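Long-range contacts in UDP-glucose 6-dehydrogenase (Pyrobaculum islandicum, PDB 3VTF), which probably catalyses the NAD-dependent, two-step oxidation of UDP-glucose to UDP-glucuronate, a step of nucleotide-sugar biosynthesis: residues V336-L341 with V369-P374; G420-D425 with E434-E439. All coordinates share one frame; numbering follows the deposited sequence.

Interaction 1: V336-L341 with V369-P374; sequences VGVLGL and VYVHDP
Leu341 lays its isobutyl end over Val371, CD1 reaching CG2 of the valine at 3.6 Å, and the two side chains cross at about a right angle. The first torsion of Val371 (-54°) explains the fit: it sets CG2 between backbone N and carbonyl carbon, facing the leucine, while CG1 lies 4.2 Å from both Val338 CB and Leu341 CD2. Val336, Val338, Val369 and Val371 share one face of the sheet, whereas Leu339, Tyr370 and His372 occupy the other, where Leu339 CD2 approaches His372 CB at 4.2 Å, the two side chains oblique. Four backbone hydrogen bonds hold the two parallel strands together; the shortest joins Val338 N to Tyr370 O at 2.7 Å. Where the strands end, a side chain takes over: Leu341 N gives a nearly straight bond (172°) to Asp373 OD1, 2.9 Å away, on the anti side of the carboxylate and 25° out of its plane. The same oxygen also accepts from Ala342 N and Trp410 NE1, and OD2 from Met375 N and Ala376 N, so five donors grip this buried carboxylate and fix its rotation. Helix 354-364 covers the valine face through Leu362, and helix 394-400 packs on the other. The pairing closes the beta-alpha-beta unit formed by strand 335-339, helix 354-364 and strand 368-372, the crossover characteristic of a Rossmann-like alpha/beta domain, here the UDP-binding domain.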
# COMPACT_ATOMS: atom_id res chain seq x y z
N VAL A 336 -7.64 -34.96 -8.72
CA VAL A 336 -6.96 -33.64 -8.45
C VAL A 336 -6.85 -33.41 -6.95
O VAL A 336 -7.78 -33.70 -6.22
CB VAL A 336 -7.77 -32.48 -9.07
CG1 VAL A 336 -7.13 -31.16 -8.68
CG2 VAL A 336 -7.93 -32.68 -10.61
N GLY A 337 -5.69 -32.96 -6.48
CA GLY A 337 -5.49 -32.71 -5.06
C GLY A 337 -5.46 -31.22 -4.70
O GLY A 337 -5.07 -30.35 -5.51
N VAL A 338 -5.77 -30.94 -3.44
CA VAL A 338 -5.54 -29.63 -2.92
C VAL A 338 -4.66 -29.82 -1.73
O VAL A 338 -5.08 -30.46 -0.76
CB VAL A 338 -6.86 -28.94 -2.48
CG1 VAL A 338 -6.59 -27.60 -1.80
CG2 VAL A 338 -7.83 -28.89 -3.63
N LEU A 339 -3.48 -29.19 -1.77
CA LEU A 339 -2.55 -29.12 -0.67
C LEU A 339 -2.79 -27.88 0.15
O LEU A 339 -2.39 -26.78 -0.27
CB LEU A 339 -1.07 -29.16 -1.11
CG LEU A 339 -0.60 -30.54 -1.63
CD1 LEU A 339 0.82 -30.49 -2.25
CD2 LEU A 339 -0.71 -31.57 -0.49
N GLY A 340 -3.43 -28.02 1.33
CA GLY A 340 -3.60 -26.86 2.22
C GLY A 340 -5.10 -26.48 2.29
O GLY A 340 -5.71 -26.23 1.27
N LEU A 341 -5.68 -26.51 3.50
CA LEU A 341 -7.05 -26.17 3.68
C LEU A 341 -7.15 -25.07 4.74
O LEU A 341 -8.13 -24.33 4.74
CB LEU A 341 -7.83 -27.40 4.18
CG LEU A 341 -7.90 -28.53 3.17
CD1 LEU A 341 -8.47 -29.80 3.79
CD2 LEU A 341 -8.70 -28.16 1.91
N VAL A 369 -11.78 -35.11 -5.98
CA VAL A 369 -10.90 -34.24 -5.16
C VAL A 369 -10.33 -34.91 -3.93
O VAL A 369 -11.05 -35.48 -3.08
CB VAL A 369 -11.70 -32.99 -4.71
CG1 VAL A 369 -10.87 -32.06 -3.83
CG2 VAL A 369 -12.17 -32.27 -5.92
N TYR A 370 -9.02 -34.80 -3.81
CA TYR A 370 -8.28 -35.24 -2.66
C TYR A 370 -7.78 -34.00 -1.98
O TYR A 370 -7.36 -33.03 -2.67
CB TYR A 370 -7.08 -36.08 -3.10
CG TYR A 370 -7.52 -37.29 -3.87
CD1 TYR A 370 -7.48 -38.58 -3.28
CD2 TYR A 370 -7.98 -37.16 -5.18
CE1 TYR A 370 -7.92 -39.71 -4.01
CE2 TYR A 370 -8.41 -38.26 -5.92
CZ TYR A 370 -8.38 -39.53 -5.33
OH TYR A 370 -8.78 -40.57 -6.14
N VAL A 371 -7.75 -34.01 -0.66
CA VAL A 371 -7.23 -32.88 0.09
C VAL A 371 -6.29 -33.31 1.20
O VAL A 371 -6.39 -34.42 1.69
CB VAL A 371 -8.36 -32.02 0.70
CG1 VAL A 371 -9.34 -31.59 -0.37
CG2 VAL A 371 -9.06 -32.76 1.82
N HIS A 372 -5.37 -32.44 1.58
CA HIS A 372 -4.57 -32.62 2.76
C HIS A 372 -4.34 -31.32 3.48
O HIS A 372 -4.29 -30.27 2.86
CB HIS A 372 -3.21 -33.22 2.42
CG HIS A 372 -2.24 -33.23 3.57
ND1 HIS A 372 -1.39 -32.24 3.79
CD2 HIS A 372 -2.04 -34.14 4.59
CE1 HIS A 372 -0.66 -32.50 4.87
NE2 HIS A 372 -1.07 -33.66 5.36
N ASP A 373 -4.20 -31.37 4.80
CA ASP A 373 -3.66 -30.26 5.57
C ASP A 373 -2.98 -30.83 6.79
O ASP A 373 -3.46 -31.78 7.35
CB ASP A 373 -4.76 -29.28 5.98
CG ASP A 373 -4.22 -28.01 6.57
OD1 ASP A 373 -4.04 -27.04 5.83
OD2 ASP A 373 -3.94 -27.98 7.77
N PRO A 374 -1.88 -30.26 7.25
CA PRO A 374 -1.32 -30.88 8.46
C PRO A 374 -2.19 -30.71 9.72
O PRO A 374 -2.01 -31.49 10.66
CB PRO A 374 -0.00 -30.10 8.67
CG PRO A 374 0.37 -29.62 7.24
CD PRO A 374 -1.02 -29.18 6.74

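Interaction 2: G420-D425 with E434-E439; sequences GKVVVD and EAKIYE
With CG anti to the backbone N in both Asp425 (chi1 -175°) and Tyr438 (chi1 179°), carboxylate and phenol converge beside the strands. Tyr438 OH donates to Asp425 OD2 at 2.5 Å, a short bond that meets the oxygen on its anti side, somewhat out of the carboxylate plane. OD2 lies at the ring edge, near the ring plane, although carboxylate and ring are turned 72° apart. Second partners steady both groups: Trp443 NE1 bonds to the phenol oxygen, and Asp425 receives Val429 N on OD2 and Arg427 N on OD1.

Behind this pair the strands run parallel. Val423 is bonded through both backbone polar atoms, its N to Ile437 O and its O to Glu439 N, the latter at 2.8 Å. At the entry to the pairing, Lys421 O takes Ile437 N at 3.2 Å and a weak, bent bond from Lys436 N, while water 1 bridges Gly420 N and Glu434 O. Apolar contact is closest where Ala435 CB meets Val423 CG2 at 3.5 Å; on the opposite face of the sheet Val422 and Ile437 lie side by side, pointing the same way.

Strand 437-440 is the outermost strand here, and strand 422-425 separates it from strand 403-406. Helix 304-328 packs against Val422 and Val424 through Leu324, while its Arg327 forms a salt bridge with Glu439 OE2 and Lys250 pairs with OE1.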
# COMPACT_ATOMS: atom_id res chain seq x y z
N GLY A 420 6.97 -34.86 -12.16
CA GLY A 420 6.03 -35.55 -13.00
C GLY A 420 4.61 -35.09 -12.78
O GLY A 420 3.70 -35.59 -13.41
N LYS A 421 4.41 -34.12 -11.90
CA LYS A 421 3.03 -33.73 -11.60
C LYS A 421 2.69 -32.41 -12.33
O LYS A 421 3.57 -31.69 -12.77
CB LYS A 421 2.83 -33.58 -10.10
CG LYS A 421 2.98 -34.90 -9.30
CD LYS A 421 1.96 -35.96 -9.66
CE LYS A 421 2.39 -37.27 -9.07
NZ LYS A 421 1.34 -38.24 -9.43
N VAL A 422 1.40 -32.14 -12.45
CA VAL A 422 0.90 -30.86 -12.96
C VAL A 422 0.51 -30.04 -11.71
O VAL A 422 -0.32 -30.49 -10.94
CB VAL A 422 -0.34 -31.06 -13.84
CG1 VAL A 422 -0.87 -29.67 -14.28
CG2 VAL A 422 0.07 -31.96 -15.05
N VAL A 423 1.18 -28.90 -11.48
CA VAL A 423 1.00 -28.19 -10.25
C VAL A 423 0.59 -26.77 -10.65
O VAL A 423 1.29 -26.10 -11.43
CB VAL A 423 2.32 -28.09 -9.48
CG1 VAL A 423 2.21 -27.21 -8.22
CG2 VAL A 423 2.83 -29.48 -9.11
N VAL A 424 -0.49 -26.31 -10.01
CA VAL A 424 -0.90 -24.88 -10.06
C VAL A 424 -0.55 -24.39 -8.65
O VAL A 424 -1.14 -24.87 -7.66
CB VAL A 424 -2.40 -24.75 -10.38
CG1 VAL A 424 -2.88 -23.33 -10.13
CG2 VAL A 424 -2.68 -25.16 -11.85
N ASP A 425 0.46 -23.55 -8.57
CA ASP A 425 0.99 -23.12 -7.28
C ASP A 425 0.30 -21.82 -6.83
O ASP A 425 0.45 -20.72 -7.47
CB ASP A 425 2.48 -22.82 -7.45
CG ASP A 425 3.16 -22.48 -6.16
OD1 ASP A 425 2.49 -22.40 -5.11
OD2 ASP A 425 4.39 -22.27 -6.17
N GLU A 434 9.95 -28.05 -9.94
CA GLU A 434 10.43 -29.33 -10.44
C GLU A 434 9.33 -30.15 -11.13
O GLU A 434 9.61 -31.16 -11.74
CB GLU A 434 11.08 -30.13 -9.31
CG GLU A 434 10.12 -30.96 -8.50
CD GLU A 434 10.69 -31.37 -7.16
OE1 GLU A 434 11.82 -31.00 -6.87
OE2 GLU A 434 10.01 -32.07 -6.42
N ALA A 435 8.09 -29.73 -10.97
CA ALA A 435 6.90 -30.39 -11.56
C ALA A 435 7.00 -30.56 -13.06
O ALA A 435 7.72 -29.80 -13.67
CB ALA A 435 5.66 -29.56 -11.25
N LYS A 436 6.24 -31.48 -13.65
CA LYS A 436 6.21 -31.56 -15.15
C LYS A 436 5.64 -30.27 -15.76
O LYS A 436 6.12 -29.74 -16.75
CB LYS A 436 5.31 -32.72 -15.58
CG LYS A 436 5.23 -32.83 -17.14
CD LYS A 436 4.42 -34.07 -17.61
CE LYS A 436 2.93 -33.98 -17.38
NZ LYS A 436 2.42 -34.73 -16.19
N ILE A 437 4.52 -29.81 -15.18
CA ILE A 437 3.95 -28.50 -15.61
C ILE A 437 3.81 -27.65 -14.28
O ILE A 437 3.24 -28.12 -13.32
CB ILE A 437 2.63 -28.71 -16.34
CG1 ILE A 437 2.85 -29.38 -17.75
CG2 ILE A 437 1.94 -27.37 -16.60
CD1 ILE A 437 1.55 -29.92 -18.39
N TYR A 438 4.45 -26.48 -14.23
CA TYR A 438 4.35 -25.58 -13.11
C TYR A 438 3.58 -24.34 -13.60
O TYR A 438 4.08 -23.62 -14.50
CB TYR A 438 5.75 -25.21 -12.65
CG TYR A 438 5.72 -24.24 -11.48
CD1 TYR A 438 5.41 -24.68 -10.17
CD2 TYR A 438 5.92 -22.87 -11.71
CE1 TYR A 438 5.35 -23.78 -9.12
CE2 TYR A 438 5.81 -21.95 -10.65
CZ TYR A 438 5.58 -22.45 -9.35
OH TYR A 438 5.49 -21.53 -8.30
N GLU A 439 2.39 -24.07 -13.02
CA GLU A 439 1.72 -22.82 -13.29
C GLU A 439 1.64 -21.99 -11.97
O GLU A 439 0.90 -22.35 -11.12
CB GLU A 439 0.33 -23.13 -13.75
CG GLU A 439 0.23 -23.71 -15.15
CD GLU A 439 0.42 -22.69 -16.25
OE1 GLU A 439 0.56 -21.46 -15.95
OE2 GLU A 439 0.49 -23.13 -17.42
O HOH W 1 8.86 -33.25 -13.44

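How the interactions relate
Both contacts belong to one parallel six-stranded sheet of the UDP-binding domain. Interaction 1 pairs strands 335-339 and 368-372, interaction 2 pairs 422-425 and 437-440, and strand 403-406 lies between the pairs, backbone-bonded to 335-339 and 422-425. The contact centres are 15 Å apart and their nearest atoms about 7 Å, with no direct touch. Neither pairing touches the bound UDP-glucose through the residues measured: Gly340, just past the end of strand 335-339, is about 10 Å away and the side chain of Asp425, the last residue of strand 422-425, about 11 Å. Arg427, which binds UDP-glucose, lies near both: its side chain is about 8 Å from Gly340 and about 4 Å from that of Asp425.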